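Side-chain contacts in transposable element Tc3 transposase (Caenorhabditis elegans, PDB 1TC3), which binds specifically to the terminal inverted repeats of the Tc3 transposon and makes double-strand breaks at its ends, leading to excision and transposition: residues D15-L19 / L20-L24; S34-C37 / I38-L42. All coordinates share one frame; numbering follows the deposited sequence.

Contact 1. Residues D15-L19 / L20-L24; sequences DVMKL and LNVSL. With nucleotides of chain A.
The N-H of Asn21 reaches the carbonyl of Lys18 at 2.8 Å (Asn21 N to Lys18 O), coming from above the carbonyl plane, 72° out of it, rather than onto a lone pair. One residue on, Val22 N is bonded to Met17 O at 3.0 Å, and this bond is straight. Together with the positive phi of Asn21 (67°), the two bonds make a Schellman motif, which ends helix 8-19 and turns the chain out of it. The reversal also sets Val22 over the last turn: its CG1 is anti to the backbone N (chi1 166°), which leaves CG2 beside that N and facing Met17. Met17 CG touches Val22 CG2 at 4.1 Å, the two side chains crossing obliquely, while the extended chain beyond CG leads away from the valine.

The next residue, Ser23, meets the DNA and is the N-cap of helix 24-31. Its OG accepts from Glu26 N and donates to the phosphate of DG6 of chain A, with 3.1 Å between Ser23 OG and OP1. Leu24 N adds a weak bond of 3.4 Å to OP1 of DG7 of chain A. The start of a helix thus faces two successive phosphates, and its dipole would probably favour their negative charge.

Residues 20-23 connect helix 8-19 to helix 24-31 in this DNA-binding domain. Met17, Lys18 and Val22 all lean on Met27 of helix 24-31, and Met17 also touches Lys30 there.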
loop_
_atom_site.group_PDB
_atom_site.type_symbol
_atom_site.label_atom_id
_atom_site.label_comp_id
_atom_site.label_asym_id
_atom_site.label_seq_id
_atom_site.Cartn_x
_atom_site.Cartn_y
_atom_site.Cartn_z
ATOM N N ASP C 15 2.819 -5.882 0.979
ATOM C CA ASP C 15 3.434 -6.450 2.153
ATOM C C ASP C 15 4.729 -7.104 1.826
ATOM O O ASP C 15 5.643 -7.103 2.633
ATOM C CB ASP C 15 2.543 -7.403 2.976
ATOM C CG ASP C 15 1.151 -6.933 3.170
ATOM O OD1 ASP C 15 1.064 -5.894 3.962
ATOM O OD2 ASP C 15 0.222 -7.471 2.612
ATOM N N VAL C 16 4.772 -7.681 0.647
ATOM C CA VAL C 16 5.968 -8.372 0.218
ATOM C C VAL C 16 7.058 -7.370 -0.113
ATOM O O VAL C 16 8.170 -7.491 0.370
ATOM C CB VAL C 16 5.657 -9.300 -0.929
ATOM C CG1 VAL C 16 5.564 -8.521 -2.232
ATOM C CG2 VAL C 16 6.711 -10.382 -1.015
ATOM N N MET C 17 6.693 -6.351 -0.881
ATOM C CA MET C 17 7.573 -5.276 -1.270
ATOM C C MET C 17 8.228 -4.610 -0.077
ATOM O O MET C 17 9.394 -4.245 -0.058
ATOM C CB MET C 17 6.785 -4.258 -2.067
ATOM C CG MET C 17 6.776 -4.606 -3.527
ATOM S SD MET C 17 5.796 -3.369 -4.359
ATOM C CE MET C 17 6.504 -3.523 -5.995
ATOM N N LYS C 18 7.463 -4.429 0.953
ATOM C CA LYS C 18 8.024 -3.828 2.128
ATOM C C LYS C 18 9.071 -4.764 2.691
ATOM O O LYS C 18 10.125 -4.385 3.167
ATOM C CB LYS C 18 6.919 -3.693 3.136
ATOM C CG LYS C 18 7.488 -3.550 4.518
ATOM C CD LYS C 18 7.934 -2.128 4.775
ATOM C CE LYS C 18 7.940 -1.767 6.250
ATOM N NZ LYS C 18 7.607 -2.913 7.125
ATOM N N LEU C 19 8.720 -6.032 2.628
ATOM C CA LEU C 19 9.611 -7.051 3.086
ATOM C C LEU C 19 10.896 -6.932 2.276
ATOM O O LEU C 19 11.989 -7.136 2.769
ATOM C CB LEU C 19 8.986 -8.446 2.872
ATOM C CG LEU C 19 8.036 -8.901 3.989
ATOM C CD1 LEU C 19 7.629 -10.357 3.784
ATOM C CD2 LEU C 19 8.712 -8.762 5.346
ATOM N N LEU C 20 10.754 -6.618 1.005
ATOM C CA LEU C 20 11.900 -6.503 0.142
ATOM C C LEU C 20 12.561 -5.139 0.270
ATOM O O LEU C 20 13.565 -4.840 -0.356
ATOM C CB LEU C 20 11.508 -6.824 -1.299
ATOM C CG LEU C 20 11.032 -8.254 -1.455
ATOM C CD1 LEU C 20 10.460 -8.440 -2.840
ATOM C CD2 LEU C 20 12.243 -9.136 -1.384
ATOM N N ASN C 21 12.000 -4.308 1.122
ATOM C CA ASN C 21 12.599 -3.011 1.336
ATOM C C ASN C 21 12.514 -2.101 0.130
ATOM O O ASN C 21 13.378 -1.270 -0.096
ATOM C CB ASN C 21 14.066 -3.143 1.822
ATOM C CG ASN C 21 14.228 -3.597 3.265
ATOM O OD1 ASN C 21 13.828 -2.904 4.210
ATOM N ND2 ASN C 21 14.848 -4.759 3.437
ATOM N N VAL C 22 11.464 -2.226 -0.667
ATOM C CA VAL C 22 11.310 -1.382 -1.840
ATOM C C VAL C 22 10.954 -0.021 -1.378
ATOM O O VAL C 22 10.390 0.151 -0.311
ATOM C CB VAL C 22 10.197 -1.890 -2.714
ATOM C CG1 VAL C 22 9.813 -0.809 -3.744
ATOM C CG2 VAL C 22 10.601 -3.187 -3.377
ATOM N N SER C 23 11.282 0.950 -2.178
ATOM C CA SER C 23 11.007 2.308 -1.829
ATOM C C SER C 23 9.578 2.630 -2.122
ATOM O O SER C 23 8.998 2.065 -3.050
ATOM C CB SER C 23 11.882 3.269 -2.600
ATOM O OG SER C 23 11.322 3.469 -3.876
ATOM N N LEU C 24 9.083 3.575 -1.319
ATOM C CA LEU C 24 7.746 4.058 -1.457
ATOM C C LEU C 24 7.472 4.356 -2.906
ATOM O O LEU C 24 6.514 3.873 -3.540
ATOM C CB LEU C 24 7.522 5.355 -0.683
ATOM C CG LEU C 24 6.236 5.362 0.132
ATOM C CD1 LEU C 24 6.357 4.212 1.106
ATOM C CD2 LEU C 24 6.101 6.649 0.943
ATOM P P DG A 7 11.196 6.731 -0.739
ATOM O OP1 DG A 7 11.144 5.683 0.304
ATOM O OP2 DG A 7 10.330 6.846 -1.922
ATOM O "O5'" DG A 7 10.968 8.053 0.076
ATOM C "C5'" DG A 7 11.604 8.021 1.313
ATOM C "C4'" DG A 7 11.737 9.428 1.827
ATOM O "O4'" DG A 7 12.269 10.315 0.813
ATOM C "C3'" DG A 7 10.409 10.077 2.039
ATOM O "O3'" DG A 7 9.817 9.516 3.175
ATOM C "C2'" DG A 7 10.844 11.528 2.266
ATOM C "C1'" DG A 7 11.788 11.628 1.088
ATOM N N9 DG A 7 11.004 11.986 -0.042
ATOM C C8 DG A 7 10.626 11.160 -1.055
ATOM N N7 DG A 7 9.883 11.775 -1.937
ATOM C C5 DG A 7 9.740 13.072 -1.437
ATOM C C6 DG A 7 9.010 14.180 -1.925
ATOM O O6 DG A 7 8.326 14.298 -2.956
ATOM N N1 DG A 7 9.150 15.268 -1.115
ATOM C C2 DG A 7 9.855 15.312 0.046
ATOM N N2 DG A 7 9.845 16.500 0.668
ATOM N N3 DG A 7 10.529 14.287 0.542
ATOM C C4 DG A 7 10.386 13.195 -0.237
ATOM P P DG A 6 13.206 5.927 -6.229
ATOM O OP1 DG A 6 13.035 4.481 -6.235
ATOM O OP2 DG A 6 12.223 6.816 -6.851
ATOM O "O5'" DG A 6 13.369 6.504 -4.763
ATOM C "C5'" DG A 6 14.280 6.065 -3.785
ATOM C "C4'" DG A 6 14.514 7.162 -2.739
ATOM O "O4'" DG A 6 14.977 8.379 -3.369
ATOM C "C3'" DG A 6 13.299 7.716 -2.031
ATOM O "O3'" DG A 6 12.731 6.740 -1.198
ATOM C "C2'" DG A 6 14.018 8.826 -1.263
ATOM C "C1'" DG A 6 14.760 9.440 -2.436
ATOM N N9 DG A 6 13.930 10.419 -3.079
ATOM C C8 DG A 6 13.314 10.208 -4.282
ATOM N N7 DG A 6 12.621 11.240 -4.696
ATOM C C5 DG A 6 12.818 12.189 -3.712
ATOM C C6 DG A 6 12.290 13.492 -3.595
ATOM O O6 DG A 6 11.514 14.094 -4.378
ATOM N N1 DG A 6 12.750 14.097 -2.426
ATOM C C2 DG A 6 13.583 13.486 -1.502
ATOM N N2 DG A 6 13.912 14.198 -0.426
ATOM N N3 DG A 6 14.059 12.255 -1.596
ATOM C C4 DG A 6 13.622 11.678 -2.710
#

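Contact 2. Residues S34-C37 / I38-L42. Unlike the reference sequence in segment 38-42: Val40 (reference Glu). With nucleotides of chain A; nucleotides of chain B.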
loop_
_atom_site.group_PDB
_atom_site.type_symbol
_atom_site.label_atom_id
_atom_site.label_comp_id
_atom_site.label_asym_id
_atom_site.label_seq_id
_atom_site.Cartn_x
_atom_site.Cartn_y
_atom_site.Cartn_z
ATOM N N SER C 34 -1.026 5.750 -5.297
ATOM C CA SER C 34 -0.425 6.896 -4.658
ATOM C C SER C 34 0.437 6.448 -3.476
ATOM O O SER C 34 0.224 5.400 -2.858
ATOM C CB SER C 34 -1.543 7.809 -4.154
ATOM O OG SER C 34 -2.108 7.288 -2.956
ATOM N N ARG C 35 1.430 7.276 -3.171
ATOM C CA ARG C 35 2.357 7.014 -2.100
ATOM C C ARG C 35 1.598 7.075 -0.804
ATOM O O ARG C 35 1.841 6.276 0.108
ATOM C CB ARG C 35 3.501 8.038 -2.150
ATOM C CG ARG C 35 4.672 7.683 -3.082
ATOM C CD ARG C 35 5.840 8.665 -3.060
ATOM N NE ARG C 35 5.451 10.047 -3.333
ATOM C CZ ARG C 35 5.681 11.030 -2.484
ATOM N NH1 ARG C 35 6.323 10.800 -1.326
ATOM N NH2 ARG C 35 5.280 12.266 -2.797
ATOM N N HIS C 36 0.660 8.038 -0.814
ATOM C CA HIS C 36 -0.226 8.323 0.283
ATOM C C HIS C 36 -0.912 7.068 0.771
ATOM O O HIS C 36 -0.806 6.700 1.936
ATOM C CB HIS C 36 -1.271 9.400 -0.072
ATOM C CG HIS C 36 -1.965 9.981 1.127
ATOM N ND1 HIS C 36 -2.906 10.987 0.992
ATOM C CD2 HIS C 36 -1.841 9.682 2.453
ATOM C CE1 HIS C 36 -3.290 11.298 2.236
ATOM N NE2 HIS C 36 -2.667 10.541 3.135
ATOM N N CYS C 37 -1.643 6.375 -0.083
ATOM C CA CYS C 37 -2.259 5.217 0.498
ATOM C C CYS C 37 -1.220 4.257 0.980
ATOM O O CYS C 37 -1.206 3.821 2.142
ATOM C CB CYS C 37 -3.323 4.522 -0.349
ATOM S SG CYS C 37 -2.797 4.486 -2.044
ATOM N N ILE C 38 -0.323 3.948 0.063
ATOM C CA ILE C 38 0.744 3.028 0.390
ATOM C C ILE C 38 1.359 3.307 1.749
ATOM O O ILE C 38 1.516 2.419 2.591
ATOM C CB ILE C 38 1.784 3.056 -0.693
ATOM C CG1 ILE C 38 1.101 2.878 -2.034
ATOM C CG2 ILE C 38 2.734 1.913 -0.475
ATOM C CD1 ILE C 38 2.084 2.440 -3.089
ATOM N N ARG C 39 1.694 4.569 1.967
ATOM C CA ARG C 39 2.307 4.960 3.224
ATOM C C ARG C 39 1.450 4.551 4.401
ATOM O O ARG C 39 1.768 3.602 5.137
ATOM C CB ARG C 39 2.596 6.435 3.253
ATOM C CG ARG C 39 3.818 6.804 4.075
ATOM C CD ARG C 39 3.984 8.315 4.182
ATOM N NE ARG C 39 4.635 8.946 3.026
ATOM C CZ ARG C 39 3.999 9.472 2.001
ATOM N NH1 ARG C 39 2.671 9.423 1.939
ATOM N NH2 ARG C 39 4.676 10.001 1.006
ATOM N N VAL C 40 0.337 5.272 4.529
ATOM C CA VAL C 40 -0.625 5.057 5.587
ATOM C C VAL C 40 -0.836 3.586 5.911
ATOM O O VAL C 40 -0.726 3.185 7.061
ATOM C CB VAL C 40 -1.959 5.730 5.280
ATOM C CG1 VAL C 40 -2.800 5.806 6.538
ATOM C CG2 VAL C 40 -1.772 7.139 4.755
ATOM N N TYR C 41 -1.119 2.791 4.889
ATOM C CA TYR C 41 -1.341 1.369 5.049
ATOM C C TYR C 41 -0.175 0.627 5.669
ATOM O O TYR C 41 -0.366 -0.187 6.557
ATOM C CB TYR C 41 -1.626 0.691 3.706
ATOM C CG TYR C 41 -1.531 -0.825 3.803
ATOM C CD1 TYR C 41 -2.488 -1.544 4.512
ATOM C CD2 TYR C 41 -0.482 -1.538 3.221
ATOM C CE1 TYR C 41 -2.445 -2.933 4.597
ATOM C CE2 TYR C 41 -0.400 -2.928 3.312
ATOM C CZ TYR C 41 -1.391 -3.621 4.003
ATOM O OH TYR C 41 -1.328 -4.970 4.080
ATOM N N LEU C 42 1.029 0.861 5.166
ATOM C CA LEU C 42 2.166 0.151 5.693
ATOM C C LEU C 42 2.477 0.589 7.112
ATOM O O LEU C 42 3.120 -0.121 7.893
ATOM C CB LEU C 42 3.431 0.227 4.795
ATOM C CG LEU C 42 3.237 -0.376 3.396
ATOM C CD1 LEU C 42 4.343 0.112 2.473
ATOM C CD2 LEU C 42 3.384 -1.880 3.469
ATOM P P DG A 8 8.236 9.525 3.395
ATOM O OP1 DG A 8 7.964 8.490 4.401
ATOM O OP2 DG A 8 7.542 9.537 2.084
ATOM O "O5'" DG A 8 8.067 10.899 4.132
ATOM C "C5'" DG A 8 7.263 11.881 3.687
ATOM C "C4'" DG A 8 7.647 13.138 4.432
ATOM O "O4'" DG A 8 8.398 13.986 3.582
ATOM C "C3'" DG A 8 6.485 13.986 4.905
ATOM O "O3'" DG A 8 6.656 14.167 6.243
ATOM C "C2'" DG A 8 6.535 15.293 4.121
ATOM C "C1'" DG A 8 7.496 14.911 3.021
ATOM N N9 DG A 8 6.929 14.352 1.796
ATOM C C8 DG A 8 7.006 13.207 1.040
ATOM N N7 DG A 8 6.374 13.274 -0.102
ATOM C C5 DG A 8 5.921 14.579 -0.166
ATOM C C6 DG A 8 5.223 15.260 -1.191
ATOM O O6 DG A 8 4.793 14.814 -2.258
ATOM N N1 DG A 8 5.022 16.583 -0.883
ATOM C C2 DG A 8 5.394 17.140 0.284
ATOM N N2 DG A 8 5.034 18.394 0.413
ATOM N N3 DG A 8 6.017 16.523 1.277
ATOM C C4 DG A 8 6.289 15.264 0.971
ATOM P P DG B 10 -5.238 6.210 -5.316
ATOM O OP1 DG B 10 -5.374 5.701 -6.699
ATOM O OP2 DG B 10 -4.035 5.908 -4.520
ATOM O "O5'" DG B 10 -5.592 7.781 -5.325
ATOM C "C5'" DG B 10 -6.334 8.375 -6.352
ATOM C "C4'" DG B 10 -6.076 9.880 -6.431
ATOM O "O4'" DG B 10 -6.035 10.466 -5.116
ATOM C "C3'" DG B 10 -4.749 10.273 -7.083
ATOM O "O3'" DG B 10 -4.973 10.906 -8.325
ATOM C "C2'" DG B 10 -4.038 11.202 -6.084
ATOM C "C1'" DG B 10 -5.139 11.578 -5.106
ATOM N N9 DG B 10 -4.746 11.710 -3.709
ATOM C C8 DG B 10 -4.247 10.754 -2.852
ATOM N N7 DG B 10 -4.168 11.144 -1.602
ATOM C C5 DG B 10 -4.787 12.387 -1.630
ATOM C C6 DG B 10 -4.984 13.263 -0.579
ATOM O O6 DG B 10 -4.693 13.067 0.595
ATOM N N1 DG B 10 -5.617 14.429 -0.990
ATOM C C2 DG B 10 -5.977 14.699 -2.291
ATOM N N2 DG B 10 -6.559 15.884 -2.470
ATOM N N3 DG B 10 -5.800 13.865 -3.315
ATOM C C4 DG B 10 -5.174 12.742 -2.906
ATOM P P DA B 9 -6.873 5.581 1.416
ATOM O OP1 DA B 9 -7.172 4.132 1.472
ATOM O OP2 DA B 9 -5.744 6.127 2.209
ATOM O "O5'" DA B 9 -6.697 5.923 -0.132
ATOM C "C5'" DA B 9 -7.699 5.475 -0.939
ATOM C "C4'" DA B 9 -7.596 6.089 -2.309
ATOM O "O4'" DA B 9 -8.026 7.469 -2.302
ATOM C "C3'" DA B 9 -6.214 6.047 -2.923
ATOM O "O3'" DA B 9 -6.354 5.715 -4.341
ATOM C "C2'" DA B 9 -5.678 7.432 -2.563
ATOM C "C1'" DA B 9 -6.900 8.303 -2.249
ATOM N N9 DA B 9 -6.859 8.970 -0.938
ATOM C C8 DA B 9 -6.231 8.635 0.229
ATOM N N7 DA B 9 -6.417 9.477 1.208
ATOM C C5 DA B 9 -7.172 10.483 0.640
ATOM C C6 DA B 9 -7.704 11.662 1.174
ATOM N N6 DA B 9 -7.473 12.059 2.439
ATOM N N1 DA B 9 -8.458 12.427 0.358
ATOM C C2 DA B 9 -8.688 12.015 -0.891
ATOM N N3 DA B 9 -8.249 10.905 -1.495
ATOM C C4 DA B 9 -7.482 10.175 -0.669
#
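Arg35 and Arg39, one helical turn apart and side by side, are each bent at chi3 (-55° and -82°), and the bends turn both guanidinium groups toward one nucleotide. They belong to helix 35-43, the recognition helix of the helix-turn-helix. Arg35 reads the base of DG8 of chain A on its major-groove edge: NH1 lies 2.8 Å from N7, and NH2 makes a weak bond of 2.6 Å to O6. Arg39 holds the phosphate of the same nucleotide, NE and NH2 each 3.1 Å from OP2. The guanidinium planes stand 85° apart, and Arg35 NH1 meets the edge of the Arg39 group, 3.0 Å from NH2; the base acceptors and the phosphate oxygen of DG8 of chain A, each bound by one of the pair, probably offset the closeness of the charges.

His36 turns to the other strand, where its ND1 donates to N7 of DG10 of chain B at 2.9 Å. One turn on, Val40, a glutamate in the reference sequence, lies alongside the imidazole, CG2 obliquely placed 3.4 Å from His36 CD2. With an alanine in place of His36, N7 of DG10 of chain B would probably be left without this donor, and the Val40 methyl would lose its ring neighbour. At the start of the helix, Ser34 OG does two jobs: it donates to OP2 of DG10 of chain B at 2.8 Å and, as N-cap, accepts a nearly straight bond from Cys37 N at 3.1 Å.

Contact 1 and contact 2 lie in series along the chain with centres about 12 Å apart, yet they meet directly. Asp15 OD1 and Tyr41 OH are 2.6 Å apart, a probable hydrogen bond that ties helix 8-19 to the recognition helix, and Lys18 CB packs on Leu42 CD2 at 4.0 Å. Nearer the DNA, Leu24 CD2 lies 3.4 Å from Arg39 NE, so a side chain from the start of helix 24-31 flanks the phosphate-binding arginine. Contact 1 binds phosphate oxygens of DG6 and DG7 of chain A; contact 2 continues to DG8 of chain A and adds base contacts on both strands.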